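Local coordinates for protein putative ABC transporter subunit, substrate-binding component (Rhodopseudomonas palustris, PDB 4EVQ) that binds 4-hydroxybenzoate and, as a solute-binding protein of the leucine-binding family, probably hands such benzoate derivatives to an ABC transporter for uptake, at residues A[130-134]-A[292-296]; A[259-263]-A[286-292]; A[21-25]-A[36-40]; A[103-109]-A[123-129]; A[211-215]-A[239-243]. All blocks are in the same frame, centred on the assembly; numbering follows the deposited sequence.

Interaction 1: A[130-134]-A[292-296]; sequences RTSFA and QGWDA
Thr131 supplies the one hydrogen bond between 130-134 and the helical turn 292-296. Its OG1 donates to Gln292 O over 3.0 Å. With chi1 at 62°, OG1 sits between the backbone N and the carbonyl carbon, and CG2 goes to the side of the backbone N. Gln292 O also accepts the helix bond from Ala296 N. The two donors reach it from opposite faces of the carbonyl plane, so a helical carbonyl is gripped twice. In van der Waals contact, Thr131 CG2 lies 3.8 Å from Ala296 CA. In type I periplasmic binding proteins, crossover segments join the two lobes, and 130-134 is consistent with one: it runs from strand 128-130 of one sheet to helix 135-148. The extended chain of Gln292 follows this crossover. Its amide carbon CD packs 3.4 Å from Ser132 CB. Its OE1 meets the Phe133 ring at the edge, in plane, 3.7 Å from CD1, with ring and amide planes 30° apart. The stronger polar partners lie elsewhere: Gln292 OE1 accepts from His261, Ser132 OG is bonded to Asn113 O, and Asp295 OD2 pairs with Arg330 and Ser328. Phe133 also touches the bound 4-hydroxybenzoate.

Interaction 2: A[259-263]-A[286-292]; sequences VLHYV and PDVFAVQ
Tyr262 and Val288 bring the two backbones nearest, with their CA atoms 5.9 Å apart. Segment 259-263 is the end of strand 257-260 and the loop after it. Segment 286-292 turns into helix 288-306 at Asp287, the N-cap. Asp287 OD1 accepts weakly from the backbone N atoms of Phe289 and Ala290. The strand belongs to the seven-stranded sheet of one lobe, and the loop carries the chain toward the other, consistent with a hinge crossover of a type I periplasmic binding protein. Val291 CG2 stands over one face of the Tyr262 ring, 3.5 Å from its centroid, a CH-pi contact almost on the ring normal. A chi1 of -179° swings the Tyr262 ring away from the backbone N and out to the helix. The phenol OH is bonded to Asn271. Leu260 and Val288 reach toward each other tip to tip, with Leu260 CD2 3.7 Å from Val288 CB. Val288 CG2 also lies 3.4 Å from His261 NE2. His261 NE2 donates to Gln292 OE1 over 2.8 Å, at an N-H...O angle of 166°. The ring and amide planes are only 10° apart, and the bond lies in the plane of both groups. A leucine in place of His261 would probably leave Gln292 OE1 without this donor and its amide freer to turn. The proton of this bond belongs to NE2, so Gln292 must turn its oxygen to the histidine. Gln292 NE2 then bonds to Asn113 OD1, and both ends of the amide are defined.

Interaction 3: A[21-25]-A[36-40]; sequences LLLPY and ITRGL
The ring of Tyr25 is met at its edge, near its plane, by Thr37 OG1, which lies 3.3 Å from CE1. The phenol OH donates to the same oxygen over 2.7 Å. The two side chains cross at about a right angle. The contact lies in a beta-alpha-beta crossover: strand 17-23 leads into helix 30-46, and the chain returns in strand 54-62, a parallel neighbour of the first in the same sheet. Here the helix runs back roughly antiparallel to the strand. The axes of 21-23 and 36-40 come within 11.0 Å, at 151° between their directions. Thr37 OG1 is anti to the carbonyl carbon (chi1 -59°). This places it beside the backbone N, where it also bonds to Gly33 O, one turn earlier in the helix. Since that carbonyl can only accept, the hydroxyl probably donates to it while accepting from Tyr25. The loop is held from the sheet side as well, where Tyr25 N bonds to Asp62. The leucines supply the rest of the packing. Leu21 points at Leu40, but Leu40 has two conformers, so the detail of that touch is doubtful. Leu23 slides past Thr37 in the opposite direction and crosses Ile36 obliquely. Its two methyls are shared out: CD2 lies 4.1 Å from Ile36 CD1, while CD1 sits 3.9 Å from Ile36 CG2 and 3.4 Å from Thr37 OG1.

Interaction 4: A[103-109]-A[123-129]; sequences REDGIPT and MCAPNVF
Arg103 reaches across to the backbone of Met123 and Cys124. Its CG stands between the backbone N and the carbonyl carbon (chi1 70°), and the chain bends at chi3. This turns the guanidinium edge toward two successive carbonyls. NE donates to Met123 O and NH1 to Cys124 O, each over 3.0 Å. Both oxygens lie near the guanidinium plane, but NE stands well above the carbonyl plane of Met123. The root of the side chain packs too, with Arg103 CB 3.8 Å from Ala125 CB. The pair of bonds holds the chain next to the Cys124-Cys372 disulfide. Beyond Arg103, helix 92-105 ends and Gly106 turns the chain with positive phi into strand 109-111. That strand lies parallel to the outer strand 128-130 of a Rossmann-like sheet. Thr109 N donates to Asn127 O and Phe129 N to Thr109 O, both 2.9 Å, and Thr109 and Val128 send their side chains to the same face. Asn127 is the third residue of the type I turn 125-128, which Val128 N closes by donating to Ala125 O. Its chi1 of 64° puts the Asn127 amide back over the loop, where ND2 donates to Ile107 O over 2.8 Å and also reaches Ala102 O. The other donor to Ile107 O is Thr109 OG1, which comes from the opposite face of that carbonyl. A water gives one hydrogen to Asn127 OD1 and one to Arg103 O. Asp105 OD2 accepts from Ile107 N, an Asx turn.

Interaction 5: A[211-215]-A[239-243]; sequences YAFFS and GFLTD. With PHB (p-hydroxybenzoic acid), chain H.
Part of the wall of the 4-hydroxybenzoate pocket is made here, where strand 209-213 ends beside the 3-10 turn 239-241. Phe213, Ser215 and Phe240 all belong to the pocket. Phe240 turns a face to the ligand: PHB C5 lies 3.8 Å above the plane, over the ring centre. Phe240 CB also comes within 3.2 Å of PHB O4. Phe213 instead offers its edge, with CZ 3.7 Å from PHB C4. The two phenylalanines meet at a slant, and Phe213 CE1 packs 3.8 Å from Phe240 CB. With chi1 at -179°, Ser215 swings OG away from the backbone N, and there it accepts the phenol hydrogen of PHB O4 over 2.7 Å. A water beside it donates to Phe240 O and to Asp243 O. The same water lies so close to Ser215 OG that the length of that bond is doubtful. An alanine here would probably open a gap beside the C5 edge of the ligand, where the Phe240 ring now stands, and leave that edge less firmly held. Behind the pocket the backbones meet without a conventional hydrogen bond. Leu241 CA makes a C-H...O contact to Phe214 O at 3.3 Å. Ala212 O is buried without a polar partner and faces Leu241 CD2. The ligand is also hydrogen-bonded to Tyr161, Ser92 and Gly115. Binding at the C-terminal ends of parallel strands, in the cleft between two lobes, is typical of type I periplasmic binding proteins.

Overall arrangement
Interactions 1 and 2 share Gln292 on helix 288-306, and their centres are 9 Å apart. Each includes a pocket residue, Phe133 and Phe289, while interaction 5 holds three. Beside the ligand, Phe133 CZ of interaction 1 lies 3.2 Å from Phe240 CZ of interaction 5. Interaction 2 is tied to interaction 5 by two probable hydrogen bonds of 2.9 Å, Gly239 N with Val259 O and Val288 N with Asp243 OD2. Interaction 3 packs against helix 288-306, where Trp294 CE3 meets Gly39 O at 3.5 Å. Interaction 4 adjoins interaction 1 in sequence but is farther from the ligand, with the Met123 side chain about 13 Å from it; its centre is 29 Å from that of interaction 5.

Interaction 1: A[130-134]-A[292-296]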
# COMPACT_ATOMS: atom_id res chain seq x y z
N ARG A 130 5.06 6.26 7.32
CA ARG A 130 4.36 5.38 6.36
C ARG A 130 4.92 3.99 6.52
O ARG A 130 6.13 3.78 6.55
CB ARG A 130 4.53 5.92 4.94
CG ARG A 130 3.87 5.08 3.87
CD ARG A 130 3.30 5.89 2.73
NE ARG A 130 4.30 6.69 2.02
CZ ARG A 130 3.98 7.60 1.11
NH1 ARG A 130 2.70 7.80 0.80
NH2 ARG A 130 4.93 8.30 0.48
N THR A 131 4.01 2.99 6.56
CA THR A 131 4.41 1.60 6.63
C THR A 131 4.23 0.83 5.30
O THR A 131 4.48 -0.38 5.27
CB THR A 131 3.74 0.84 7.73
OG1 THR A 131 2.32 0.82 7.51
CG2 THR A 131 4.05 1.41 9.12
N SER A 132 3.84 1.54 4.26
CA SER A 132 3.51 0.91 3.00
C SER A 132 4.61 1.09 1.95
O SER A 132 5.50 0.28 1.92
CB SER A 132 2.14 1.38 2.57
OG SER A 132 2.11 2.78 2.39
N PHE A 133 4.53 2.15 1.14
CA PHE A 133 5.35 2.37 -0.06
C PHE A 133 5.02 3.76 -0.56
O PHE A 133 4.01 4.35 -0.15
CB PHE A 133 5.06 1.31 -1.15
CG PHE A 133 3.65 1.39 -1.60
CD1 PHE A 133 2.66 0.81 -0.85
CD2 PHE A 133 3.29 2.20 -2.67
CE1 PHE A 133 1.34 1.04 -1.15
CE2 PHE A 133 1.94 2.37 -2.99
CZ PHE A 133 1.00 1.82 -2.20
N ALA A 134 5.81 4.24 -1.53
CA ALA A 134 5.49 5.39 -2.31
C ALA A 134 5.14 5.00 -3.74
O ALA A 134 5.84 4.16 -4.36
CB ALA A 134 6.67 6.35 -2.31
N GLN A 292 0.87 -4.39 6.02
CA GLN A 292 1.06 -2.99 6.28
C GLN A 292 0.36 -2.56 7.57
O GLN A 292 0.89 -1.72 8.31
CB GLN A 292 0.62 -2.14 5.08
CG GLN A 292 1.53 -2.33 3.88
CD GLN A 292 1.00 -1.81 2.55
OE1 GLN A 292 1.71 -1.82 1.57
NE2 GLN A 292 -0.24 -1.34 2.53
N GLY A 293 -0.79 -3.12 7.86
CA GLY A 293 -1.49 -2.87 9.13
C GLY A 293 -0.77 -3.48 10.30
O GLY A 293 -0.63 -2.84 11.36
N TRP A 294 -0.34 -4.70 10.17
CA TRP A 294 0.45 -5.34 11.20
C TRP A 294 1.68 -4.51 11.54
O TRP A 294 2.02 -4.30 12.74
CB TRP A 294 0.86 -6.71 10.68
CG TRP A 294 1.79 -7.54 11.53
CD1 TRP A 294 3.15 -7.57 11.43
CD2 TRP A 294 1.43 -8.54 12.49
NE1 TRP A 294 3.65 -8.50 12.29
CE2 TRP A 294 2.63 -9.13 12.95
CE3 TRP A 294 0.23 -8.99 13.02
CZ2 TRP A 294 2.67 -10.13 13.93
CZ3 TRP A 294 0.26 -10.02 13.96
CH2 TRP A 294 1.46 -10.58 14.41
N ASP A 295 2.38 -4.03 10.54
CA ASP A 295 3.57 -3.26 10.78
C ASP A 295 3.30 -1.87 11.31
O ASP A 295 4.16 -1.30 12.02
CB ASP A 295 4.45 -3.19 9.53
CG ASP A 295 5.12 -4.53 9.21
OD1 ASP A 295 5.36 -5.33 10.15
OD2 ASP A 295 5.44 -4.78 8.03
N ALA A 296 2.15 -1.30 11.01
CA ALA A 296 1.73 -0.08 11.69
C ALA A 296 1.61 -0.38 13.17
O ALA A 296 2.05 0.45 13.99
CB ALA A 296 0.41 0.43 11.13

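Interaction 2: A[259-263]-A[286-292]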
# COMPACT_ATOMS: atom_id res chain seq x y z
N VAL A 259 5.25 -6.53 -9.37
CA VAL A 259 6.33 -6.18 -8.46
C VAL A 259 5.70 -5.66 -7.16
O VAL A 259 4.80 -4.82 -7.21
CB VAL A 259 7.27 -5.17 -9.09
CG1 VAL A 259 8.23 -4.61 -8.06
CG2 VAL A 259 8.05 -5.80 -10.26
N LEU A 260 6.16 -6.17 -6.03
CA LEU A 260 5.62 -5.73 -4.74
C LEU A 260 6.66 -5.98 -3.66
O LEU A 260 7.45 -6.90 -3.74
CB LEU A 260 4.31 -6.49 -4.39
CG LEU A 260 3.40 -5.84 -3.35
CD1 LEU A 260 2.84 -4.51 -3.84
CD2 LEU A 260 2.26 -6.84 -3.02
N HIS A 261 6.51 -5.22 -2.60
CA HIS A 261 7.30 -5.32 -1.38
C HIS A 261 6.91 -6.47 -0.45
O HIS A 261 7.46 -6.61 0.62
CB HIS A 261 7.30 -3.97 -0.67
CG HIS A 261 5.95 -3.40 -0.46
ND1 HIS A 261 5.19 -2.97 -1.53
CD2 HIS A 261 5.24 -3.14 0.65
CE1 HIS A 261 4.04 -2.52 -1.07
NE2 HIS A 261 4.05 -2.60 0.25
N TYR A 262 5.96 -7.30 -0.85
CA TYR A 262 5.59 -8.49 -0.08
C TYR A 262 5.23 -9.62 -1.03
O TYR A 262 4.69 -9.38 -2.10
CB TYR A 262 4.37 -8.19 0.83
CG TYR A 262 3.96 -9.37 1.65
CD1 TYR A 262 4.76 -9.85 2.70
CD2 TYR A 262 2.74 -10.00 1.41
CE1 TYR A 262 4.39 -10.96 3.41
CE2 TYR A 262 2.36 -11.11 2.15
CZ TYR A 262 3.18 -11.57 3.17
OH TYR A 262 2.78 -12.68 3.89
N VAL A 263 5.56 -10.84 -0.63
CA VAL A 263 5.08 -12.05 -1.30
C VAL A 263 4.77 -13.03 -0.19
O VAL A 263 5.51 -13.12 0.78
CB VAL A 263 6.15 -12.74 -2.17
CG1 VAL A 263 5.46 -13.62 -3.24
CG2 VAL A 263 7.09 -11.84 -2.75
N PRO A 286 -3.04 -13.62 4.64
CA PRO A 286 -2.89 -12.17 4.61
C PRO A 286 -2.29 -11.70 3.31
O PRO A 286 -1.49 -12.41 2.71
CB PRO A 286 -1.93 -11.90 5.75
CG PRO A 286 -1.11 -13.18 5.86
CD PRO A 286 -2.02 -14.30 5.43
N ASP A 287 -2.69 -10.53 2.86
CA ASP A 287 -2.06 -9.88 1.71
C ASP A 287 -1.25 -8.68 2.18
O ASP A 287 -1.07 -8.45 3.39
CB ASP A 287 -3.08 -9.54 0.63
CG ASP A 287 -4.11 -8.57 1.09
OD1 ASP A 287 -3.96 -7.93 2.13
OD2 ASP A 287 -5.16 -8.44 0.41
N VAL A 288 -0.75 -7.92 1.22
CA VAL A 288 0.16 -6.80 1.55
C VAL A 288 -0.51 -5.80 2.45
O VAL A 288 0.17 -5.16 3.27
CB VAL A 288 0.71 -6.14 0.25
CG1 VAL A 288 -0.38 -5.41 -0.53
CG2 VAL A 288 1.91 -5.24 0.55
N PHE A 289 -1.82 -5.59 2.31
CA PHE A 289 -2.53 -4.62 3.12
C PHE A 289 -2.55 -5.06 4.56
O PHE A 289 -2.32 -4.23 5.48
CB PHE A 289 -3.93 -4.41 2.52
CG PHE A 289 -3.89 -4.13 1.05
CD1 PHE A 289 -3.41 -2.94 0.57
CD2 PHE A 289 -4.35 -5.06 0.14
CE1 PHE A 289 -3.31 -2.69 -0.79
CE2 PHE A 289 -4.30 -4.84 -1.21
CZ PHE A 289 -3.77 -3.66 -1.68
N ALA A 290 -2.79 -6.34 4.80
CA ALA A 290 -2.70 -6.87 6.16
C ALA A 290 -1.31 -6.73 6.75
O ALA A 290 -1.17 -6.37 7.93
CB ALA A 290 -3.13 -8.31 6.19
N VAL A 291 -0.26 -6.95 5.96
CA VAL A 291 1.09 -6.77 6.42
C VAL A 291 1.32 -5.34 6.82
O VAL A 291 1.98 -5.06 7.85
CB VAL A 291 2.09 -7.16 5.32
CG1 VAL A 291 3.52 -6.81 5.70
CG2 VAL A 291 2.02 -8.65 5.01
N GLN A 292 0.87 -4.39 6.02
CA GLN A 292 1.06 -2.99 6.28
C GLN A 292 0.36 -2.56 7.57
O GLN A 292 0.89 -1.72 8.31
CB GLN A 292 0.62 -2.14 5.08
CG GLN A 292 1.53 -2.33 3.88
CD GLN A 292 1.00 -1.81 2.55
OE1 GLN A 292 1.71 -1.82 1.57
NE2 GLN A 292 -0.24 -1.34 2.53

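Interaction 3: A[21-25]-A[36-40]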
# COMPACT_ATOMS: atom_id res chain seq x y z
N LEU A 21 -8.71 5.32 13.48
CA LEU A 21 -8.48 4.59 12.23
C LEU A 21 -9.33 5.20 11.20
O LEU A 21 -10.56 5.05 11.25
CB LEU A 21 -8.80 3.12 12.31
CG LEU A 21 -8.11 2.23 13.27
CD1 LEU A 21 -8.43 0.75 12.94
CD2 LEU A 21 -6.62 2.44 13.16
N LEU A 22 -8.75 5.89 10.25
CA LEU A 22 -9.47 6.44 9.12
C LEU A 22 -9.18 5.56 7.93
O LEU A 22 -8.06 5.56 7.40
CB LEU A 22 -9.00 7.88 8.84
CG LEU A 22 -9.71 8.63 7.72
CD1 LEU A 22 -11.17 8.91 8.09
CD2 LEU A 22 -9.00 9.94 7.31
N LEU A 23 -10.17 4.78 7.53
CA LEU A 23 -9.97 3.76 6.51
C LEU A 23 -11.24 3.59 5.74
O LEU A 23 -12.31 3.97 6.24
CB LEU A 23 -9.56 2.41 7.13
CG LEU A 23 -8.14 2.35 7.73
CD1 LEU A 23 -8.01 1.07 8.53
CD2 LEU A 23 -7.13 2.40 6.60
N PRO A 24 -11.16 2.99 4.54
CA PRO A 24 -12.38 2.67 3.80
C PRO A 24 -13.05 1.43 4.36
O PRO A 24 -12.57 0.33 4.14
CB PRO A 24 -11.90 2.48 2.38
CG PRO A 24 -10.47 2.02 2.53
CD PRO A 24 -9.94 2.70 3.76
N TYR A 25 -14.17 1.61 5.06
CA TYR A 25 -14.96 0.48 5.55
C TYR A 25 -16.18 0.24 4.65
O TYR A 25 -17.03 -0.57 4.97
CB TYR A 25 -15.39 0.72 7.00
CG TYR A 25 -14.20 0.67 7.96
CD1 TYR A 25 -13.56 -0.55 8.21
CD2 TYR A 25 -13.70 1.80 8.61
CE1 TYR A 25 -12.46 -0.63 9.05
CE2 TYR A 25 -12.60 1.69 9.47
CZ TYR A 25 -12.00 0.46 9.66
OH TYR A 25 -10.92 0.36 10.50
N ILE A 36 -6.25 -4.16 6.43
CA ILE A 36 -5.37 -3.33 7.27
C ILE A 36 -5.82 -3.40 8.72
O ILE A 36 -4.99 -3.53 9.63
CB ILE A 36 -5.37 -1.87 6.76
CG1 ILE A 36 -4.66 -1.80 5.38
CG2 ILE A 36 -4.70 -0.94 7.77
CD1 ILE A 36 -4.93 -0.51 4.67
N THR A 37 -7.13 -3.29 8.93
CA THR A 37 -7.65 -3.35 10.29
C THR A 37 -7.37 -4.72 10.95
O THR A 37 -6.96 -4.80 12.13
CB THR A 37 -9.16 -3.07 10.28
OG1 THR A 37 -9.39 -1.77 9.72
CG2 THR A 37 -9.76 -3.08 11.68
N ARG A 38 -7.51 -5.78 10.15
CA ARG A 38 -7.20 -7.12 10.64
C ARG A 38 -5.74 -7.27 11.02
O ARG A 38 -5.41 -7.84 12.08
CB ARG A 38 -7.58 -8.20 9.61
CG ARG A 38 -9.09 -8.47 9.48
CD ARG A 38 -9.33 -9.40 8.31
NE ARG A 38 -10.69 -9.87 8.31
CZ ARG A 38 -11.18 -10.76 7.45
NH1 ARG A 38 -10.43 -11.19 6.43
NH2 ARG A 38 -12.44 -11.21 7.61
N GLY A 39 -4.86 -6.78 10.17
CA GLY A 39 -3.44 -6.83 10.50
C GLY A 39 -3.11 -6.11 11.81
O GLY A 39 -2.35 -6.62 12.65
N LEU A 40 -3.67 -4.93 11.98
CA LEU A 40 -3.41 -4.14 13.18
C LEU A 40 -4.02 -4.80 14.43
O LEU A 40 -3.38 -4.88 15.49
CB LEU A 40 -3.95 -2.74 12.95
CG LEU A 40 -3.80 -1.76 14.09
CD1 LEU A 40 -2.36 -1.61 14.54
CD2 LEU A 40 -4.36 -0.45 13.59

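Interaction 4: A[103-109]-A[123-129]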
# COMPACT_ATOMS: atom_id res chain seq x y z
N ARG A 103 -0.06 16.90 9.96
CA ARG A 103 1.30 17.42 10.06
C ARG A 103 1.33 18.75 10.83
O ARG A 103 2.33 19.06 11.47
CB ARG A 103 1.92 17.54 8.69
CG ARG A 103 1.35 18.59 7.85
CD ARG A 103 1.92 18.52 6.43
NE ARG A 103 3.39 18.59 6.41
CZ ARG A 103 4.11 19.71 6.52
NH1 ARG A 103 5.43 19.65 6.45
NH2 ARG A 103 3.53 20.90 6.69
N GLU A 104 0.24 19.50 10.83
CA GLU A 104 0.21 20.77 11.56
C GLU A 104 -0.16 20.50 12.99
O GLU A 104 0.22 21.28 13.86
CB GLU A 104 -0.80 21.68 10.93
CG GLU A 104 -0.41 22.14 9.52
CD GLU A 104 0.80 23.08 9.43
OE1 GLU A 104 1.41 23.38 10.48
OE2 GLU A 104 1.08 23.58 8.32
N ASP A 105 -0.92 19.45 13.26
CA ASP A 105 -1.39 19.19 14.61
C ASP A 105 -0.30 18.56 15.50
O ASP A 105 -0.19 18.88 16.68
CB ASP A 105 -2.59 18.26 14.56
CG ASP A 105 -3.10 17.91 15.90
OD1 ASP A 105 -3.85 18.72 16.47
OD2 ASP A 105 -2.71 16.86 16.44
N GLY A 106 0.49 17.67 14.95
CA GLY A 106 1.54 16.96 15.65
C GLY A 106 1.19 15.58 16.17
O GLY A 106 2.03 14.86 16.64
N ILE A 107 -0.09 15.19 16.12
CA ILE A 107 -0.49 13.87 16.54
C ILE A 107 0.34 12.78 15.80
O ILE A 107 0.56 12.85 14.57
CB ILE A 107 -2.01 13.65 16.25
CG1 ILE A 107 -2.50 12.31 16.77
CG2 ILE A 107 -2.29 13.77 14.73
CD1 ILE A 107 -4.06 12.20 16.75
N PRO A 108 0.78 11.74 16.53
CA PRO A 108 1.50 10.65 15.82
C PRO A 108 0.58 10.05 14.78
O PRO A 108 -0.57 9.69 15.07
CB PRO A 108 1.79 9.64 16.94
CG PRO A 108 1.87 10.53 18.23
CD PRO A 108 0.77 11.53 18.00
N THR A 109 1.10 9.97 13.56
CA THR A 109 0.30 9.59 12.37
C THR A 109 1.03 8.54 11.57
O THR A 109 2.18 8.74 11.17
CB THR A 109 0.06 10.84 11.51
OG1 THR A 109 -0.66 11.79 12.27
CG2 THR A 109 -0.74 10.51 10.26
N MSE A 123 5.22 17.08 2.08
CA MSE A 123 4.42 17.01 3.29
C MSE A 123 5.08 16.20 4.41
O MSE A 123 4.49 15.98 5.45
CB MSE A 123 3.05 16.37 3.02
CG MSE A 123 2.04 17.26 2.42
SE MSE A 123 0.21 16.40 2.54
CE MSE A 123 -0.59 17.64 1.29
N CYS A 124 6.33 15.81 4.24
CA CYS A 124 6.99 15.05 5.30
C CYS A 124 7.00 15.87 6.59
O CYS A 124 7.03 17.11 6.57
CB CYS A 124 8.40 14.65 4.87
SG CYS A 124 9.63 15.96 5.10
N ALA A 125 6.98 15.16 7.71
CA ALA A 125 6.92 15.84 9.01
C ALA A 125 7.41 14.91 10.09
O ALA A 125 7.35 13.68 9.95
CB ALA A 125 5.49 16.28 9.28
N PRO A 126 7.80 15.49 11.25
CA PRO A 126 8.35 14.64 12.31
C PRO A 126 7.36 13.64 12.87
O PRO A 126 7.76 12.64 13.42
CB PRO A 126 8.74 15.64 13.41
CG PRO A 126 9.00 16.87 12.68
CD PRO A 126 8.03 16.91 11.51
N ASN A 127 6.05 13.91 12.72
CA ASN A 127 5.00 13.04 13.24
C ASN A 127 4.31 12.15 12.22
O ASN A 127 3.34 11.52 12.56
CB ASN A 127 3.93 13.88 13.92
CG ASN A 127 3.21 14.81 12.97
OD1 ASN A 127 3.81 15.53 12.19
ND2 ASN A 127 1.88 14.83 13.08
N VAL A 128 4.77 12.16 10.98
CA VAL A 128 4.11 11.42 9.90
C VAL A 128 5.02 10.32 9.42
O VAL A 128 6.16 10.55 9.05
CB VAL A 128 3.75 12.38 8.76
CG1 VAL A 128 3.20 11.62 7.52
CG2 VAL A 128 2.72 13.40 9.21
N PHE A 129 4.49 9.10 9.44
CA PHE A 129 5.20 7.88 9.10
C PHE A 129 4.40 7.08 8.10
O PHE A 129 3.18 7.17 8.11
CB PHE A 129 5.41 7.05 10.37
CG PHE A 129 6.20 7.79 11.41
CD1 PHE A 129 7.54 7.73 11.40
CD2 PHE A 129 5.57 8.57 12.33
CE1 PHE A 129 8.29 8.46 12.31
CE2 PHE A 129 6.35 9.30 13.26
CZ PHE A 129 7.67 9.22 13.23
O HOH W 1 4.76 17.96 12.62

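Interaction 5: A[211-215]-A[239-243]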
# COMPACT_ATOMS: atom_id res chain seq x y z
N TYR A 211 0.69 -2.42 -18.59
CA TYR A 211 0.92 -2.08 -17.19
C TYR A 211 -0.39 -1.53 -16.63
O TYR A 211 -0.89 -0.54 -17.13
CB TYR A 211 2.00 -1.01 -17.08
CG TYR A 211 2.25 -0.42 -15.70
CD1 TYR A 211 3.11 -1.05 -14.83
CD2 TYR A 211 1.70 0.78 -15.31
CE1 TYR A 211 3.38 -0.49 -13.59
CE2 TYR A 211 1.95 1.34 -14.06
CZ TYR A 211 2.81 0.72 -13.24
OH TYR A 211 3.13 1.29 -12.01
N ALA A 212 -0.92 -2.18 -15.58
CA ALA A 212 -2.19 -1.78 -15.00
C ALA A 212 -2.08 -1.60 -13.50
O ALA A 212 -1.49 -2.42 -12.80
CB ALA A 212 -3.27 -2.81 -15.31
N PHE A 213 -2.72 -0.55 -13.03
CA PHE A 213 -2.96 -0.39 -11.60
C PHE A 213 -4.46 -0.34 -11.35
O PHE A 213 -5.15 0.62 -11.78
CB PHE A 213 -2.29 0.82 -10.93
CG PHE A 213 -2.87 1.12 -9.54
CD1 PHE A 213 -2.72 0.22 -8.53
CD2 PHE A 213 -3.65 2.24 -9.31
CE1 PHE A 213 -3.32 0.41 -7.29
CE2 PHE A 213 -4.28 2.43 -8.05
CZ PHE A 213 -4.10 1.50 -7.06
N PHE A 214 -4.93 -1.38 -10.68
CA PHE A 214 -6.28 -1.43 -10.07
C PHE A 214 -6.06 -2.21 -8.77
O PHE A 214 -5.01 -2.84 -8.56
CB PHE A 214 -7.29 -2.16 -10.96
CG PHE A 214 -7.55 -1.46 -12.23
CD1 PHE A 214 -8.33 -0.33 -12.28
CD2 PHE A 214 -6.96 -1.88 -13.41
CE1 PHE A 214 -8.50 0.39 -13.42
CE2 PHE A 214 -7.12 -1.18 -14.55
CZ PHE A 214 -7.88 -0.04 -14.59
N SER A 215 -7.03 -2.16 -7.87
CA SER A 215 -6.92 -2.88 -6.62
C SER A 215 -8.33 -3.14 -6.08
O SER A 215 -9.24 -2.40 -6.38
CB SER A 215 -6.08 -2.00 -5.66
OG SER A 215 -5.87 -2.59 -4.42
N GLY A 239 1.94 -4.87 -7.45
CA GLY A 239 1.27 -6.03 -6.91
C GLY A 239 -0.10 -5.86 -6.32
O GLY A 239 -0.76 -6.86 -6.06
N PHE A 240 -0.52 -4.62 -6.15
CA PHE A 240 -1.90 -4.34 -5.78
C PHE A 240 -2.88 -4.92 -6.78
O PHE A 240 -4.04 -5.16 -6.45
CB PHE A 240 -2.13 -2.83 -5.61
CG PHE A 240 -1.01 -2.14 -4.91
CD1 PHE A 240 -0.74 -2.43 -3.60
CD2 PHE A 240 -0.18 -1.27 -5.60
CE1 PHE A 240 0.33 -1.85 -2.97
CE2 PHE A 240 0.93 -0.71 -4.95
CZ PHE A 240 1.18 -1.01 -3.66
N LEU A 241 -2.43 -5.10 -8.03
CA LEU A 241 -3.30 -5.60 -9.11
C LEU A 241 -3.77 -7.01 -8.78
O LEU A 241 -4.85 -7.37 -9.20
CB LEU A 241 -2.48 -5.60 -10.39
CG LEU A 241 -3.20 -6.10 -11.64
CD1 LEU A 241 -4.38 -5.23 -11.98
CD2 LEU A 241 -2.21 -6.18 -12.81
N THR A 242 -2.98 -7.82 -8.06
CA THR A 242 -3.35 -9.18 -7.76
C THR A 242 -3.59 -9.49 -6.29
O THR A 242 -4.25 -10.48 -5.96
CB THR A 242 -2.32 -10.18 -8.34
OG1 THR A 242 -1.02 -9.95 -7.77
CG2 THR A 242 -2.20 -10.02 -9.83
N ASP A 243 -3.05 -8.66 -5.38
CA ASP A 243 -3.16 -9.02 -3.98
C ASP A 243 -4.60 -9.00 -3.47
O ASP A 243 -5.32 -8.03 -3.65
CB ASP A 243 -2.28 -8.13 -3.10
CG ASP A 243 -0.96 -8.79 -2.74
OD1 ASP A 243 -0.28 -9.33 -3.65
OD2 ASP A 243 -0.57 -8.78 -1.53
C1' PHB H . -3.73 4.65 -3.18
O1' PHB H . -4.72 5.35 -3.49
O2' PHB H . -2.63 5.16 -2.74
C1 PHB H . -3.75 3.18 -3.29
C2 PHB H . -4.97 2.51 -3.24
C3 PHB H . -5.00 1.13 -3.36
C4 PHB H . -3.84 0.44 -3.54
C5 PHB H . -2.62 1.08 -3.56
C6 PHB H . -2.60 2.44 -3.45
O4 PHB H . -3.85 -0.90 -3.66
O HOH W 2 -5.69 -5.03 -4.50